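Local structure of endo-alpha-mannosidase (Bacteroides thetaiotaomicron, 4ACY) at residues L137-A142 with D173-H178. The protein is a family GH99 endo-alpha-mannosidase, a glycoside hydrolase that probably cleaves alpha-mannosidic linkages inside mannose-containing glycans. Numbering follows the deposited sequence.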
loop_
_atom_site.group_PDB
_atom_site.type_symbol
_atom_site.label_atom_id
_atom_site.label_comp_id
_atom_site.label_asym_id
_atom_site.label_seq_id
_atom_site.Cartn_x
_atom_site.Cartn_y
_atom_site.Cartn_z
ATOM N N LEU A 137 -0.460 -17.382 5.302
ATOM C CA LEU A 137 -0.392 -17.904 3.935
ATOM C C LEU A 137 0.471 -17.025 3.040
ATOM O O LEU A 137 1.214 -17.543 2.207
ATOM C CB LEU A 137 -1.788 -18.019 3.314
ATOM C CG LEU A 137 -2.846 -18.925 3.947
ATOM C CD1 LEU A 137 -4.187 -18.682 3.264
ATOM C CD2 LEU A 137 -2.436 -20.379 3.854
ATOM N N LEU A 138 0.356 -15.703 3.190
ATOM C CA LEU A 138 1.158 -14.783 2.388
ATOM C C LEU A 138 2.647 -14.998 2.660
ATOM O O LEU A 138 3.442 -15.093 1.729
ATOM C CB LEU A 138 0.758 -13.327 2.654
ATOM C CG LEU A 138 1.229 -12.315 1.610
ATOM C CD1 LEU A 138 0.626 -12.618 0.249
ATOM C CD2 LEU A 138 0.884 -10.897 2.052
ATOM N N LEU A 139 3.004 -15.085 3.937
ATOM C CA LEU A 139 4.379 -15.344 4.341
ATOM C C LEU A 139 4.865 -16.682 3.769
ATOM O O LEU A 139 5.926 -16.740 3.140
ATOM C CB LEU A 139 4.483 -15.332 5.873
ATOM C CG LEU A 139 4.438 -13.935 6.503
ATOM C CD1 LEU A 139 4.064 -14.023 7.961
ATOM C CD2 LEU A 139 5.776 -13.237 6.315
ATOM N N ASP A 140 4.064 -17.730 3.958
ATOM C CA ASP A 140 4.418 -19.078 3.484
ATOM C C ASP A 140 4.669 -19.085 1.978
ATOM O O ASP A 140 5.683 -19.619 1.498
ATOM C CB ASP A 140 3.320 -20.092 3.852
ATOM C CG ASP A 140 3.318 -20.451 5.331
ATOM O OD1 ASP A 140 4.291 -20.123 6.037
ATOM O OD2 ASP A 140 2.337 -21.070 5.802
ATOM N N GLU A 141 3.765 -18.450 1.232
ATOM C CA GLU A 141 3.904 -18.381 -0.222
ATOM C C GLU A 141 5.058 -17.489 -0.672
ATOM O O GLU A 141 5.757 -17.812 -1.642
ATOM C CB GLU A 141 2.574 -17.997 -0.892
ATOM C CG GLU A 141 1.459 -19.023 -0.654
ATOM C CD GLU A 141 1.775 -20.386 -1.271
ATOM O OE1 GLU A 141 2.381 -20.428 -2.361
ATOM O OE2 GLU A 141 1.426 -21.414 -0.651
ATOM N N ALA A 142 5.281 -16.382 0.038
ATOM C CA ALA A 142 6.402 -15.501 -0.290
ATOM C C ALA A 142 7.745 -16.217 -0.075
ATOM O O ALA A 142 8.663 -16.087 -0.890
ATOM C CB ALA A 142 6.336 -14.204 0.533
ATOM N N ASP A 173 6.376 -10.738 17.374
ATOM C CA ASP A 173 6.305 -12.027 18.085
ATOM C C ASP A 173 5.746 -13.144 17.233
ATOM O O ASP A 173 6.190 -14.283 17.323
ATOM C CB ASP A 173 5.460 -11.914 19.359
ATOM C CG ASP A 173 6.139 -11.114 20.449
ATOM O OD1 ASP A 173 7.351 -10.833 20.348
ATOM O OD2 ASP A 173 5.447 -10.748 21.417
ATOM N N THR A 174 4.754 -12.828 16.416
ATOM C CA THR A 174 4.061 -13.849 15.653
ATOM C C THR A 174 4.730 -14.161 14.316
ATOM O O THR A 174 4.798 -15.319 13.915
ATOM C CB THR A 174 2.586 -13.457 15.421
ATOM O OG1 THR A 174 2.001 -13.038 16.662
ATOM C CG2 THR A 174 1.797 -14.614 14.838
ATOM N N TYR A 175 5.221 -13.132 13.634
ATOM C CA TYR A 175 5.733 -13.285 12.276
ATOM C C TYR A 175 7.225 -13.047 12.141
ATOM O O TYR A 175 7.795 -13.349 11.097
ATOM C CB TYR A 175 5.008 -12.323 11.333
ATOM C CG TYR A 175 3.514 -12.428 11.429
ATOM C CD1 TYR A 175 2.863 -13.638 11.179
ATOM C CD2 TYR A 175 2.746 -11.324 11.777
ATOM C CE1 TYR A 175 1.490 -13.732 11.259
ATOM C CE2 TYR A 175 1.376 -11.409 11.859
ATOM C CZ TYR A 175 0.755 -12.610 11.609
ATOM O OH TYR A 175 -0.614 -12.679 11.695
ATOM N N GLY A 176 7.842 -12.493 13.179
ATOM C CA GLY A 176 9.241 -12.034 13.100
ATOM C C GLY A 176 10.281 -13.104 12.818
ATOM O O GLY A 176 11.333 -12.817 12.228
ATOM N N ASP A 177 9.985 -14.337 13.231
ATOM C CA ASP A 177 10.849 -15.481 12.951
ATOM C C ASP A 177 10.650 -16.072 11.555
ATOM O O ASP A 177 11.414 -16.936 11.135
ATOM C CB ASP A 177 10.604 -16.596 13.977
ATOM C CG ASP A 177 11.109 -16.255 15.359
ATOM O OD1 ASP A 177 11.703 -15.177 15.561
ATOM O OD2 ASP A 177 10.911 -17.088 16.265
ATOM N N HIS A 178 9.612 -15.636 10.843
ATOM C CA HIS A 178 9.326 -16.201 9.530
ATOM C C HIS A 178 10.403 -15.877 8.489
ATOM O O HIS A 178 10.844 -14.736 8.402
ATOM C CB HIS A 178 7.948 -15.759 9.027
ATOM C CG HIS A 178 7.407 -16.642 7.950
ATOM N ND1 HIS A 178 6.410 -17.570 8.171
ATOM C CD2 HIS A 178 7.758 -16.770 6.651
ATOM C CE1 HIS A 178 6.159 -18.219 7.049
ATOM N NE2 HIS A 178 6.960 -17.748 6.109
#
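Leu139, midway along helix 133-145, and His178, which ends a type I turn begun at Tyr175, bring the two backbones closest, their CA atoms 7.2 Å apart. Both segments belong to the (beta/alpha)8 barrel of this GH99 enzyme, and the contact joins two helices that follow one another around its outside: 133-145, and the C-terminal end of 161-175 with the turn after it. The turn is closed by a hydrogen bond from His178 N to Tyr175 O, 2.9 Å long. Both of these residues point their side chains toward Leu139, which fits between the two rings. On one side Leu139 CB sits over the centre of the imidazole, 3.5 Å from its centroid and 9° off the ring normal, a CH-pi contact. With CG anti to the backbone N (chi1 -160°), the His178 ring is carried out to the helix. Asp140 OD1 approaches the edge of the same ring at His178 CE1 more closely than such atoms should, so the detail there is doubtful. With an alanine at His178 the imidazole face is gone, which is likely to leave a gap beside Leu139 CB. Deeper in, Tyr175 is buried against Phe151 of the neighbouring barrel strand, the two ring planes nearly parallel, and against Val135 and Ser136 one turn back along helix 133-145. Leu139 meets this phenol ring obliquely through a single methyl, CD1, which comes within 3.5 Å of Tyr175 CD1 and 3.9 Å of Tyr175 CG.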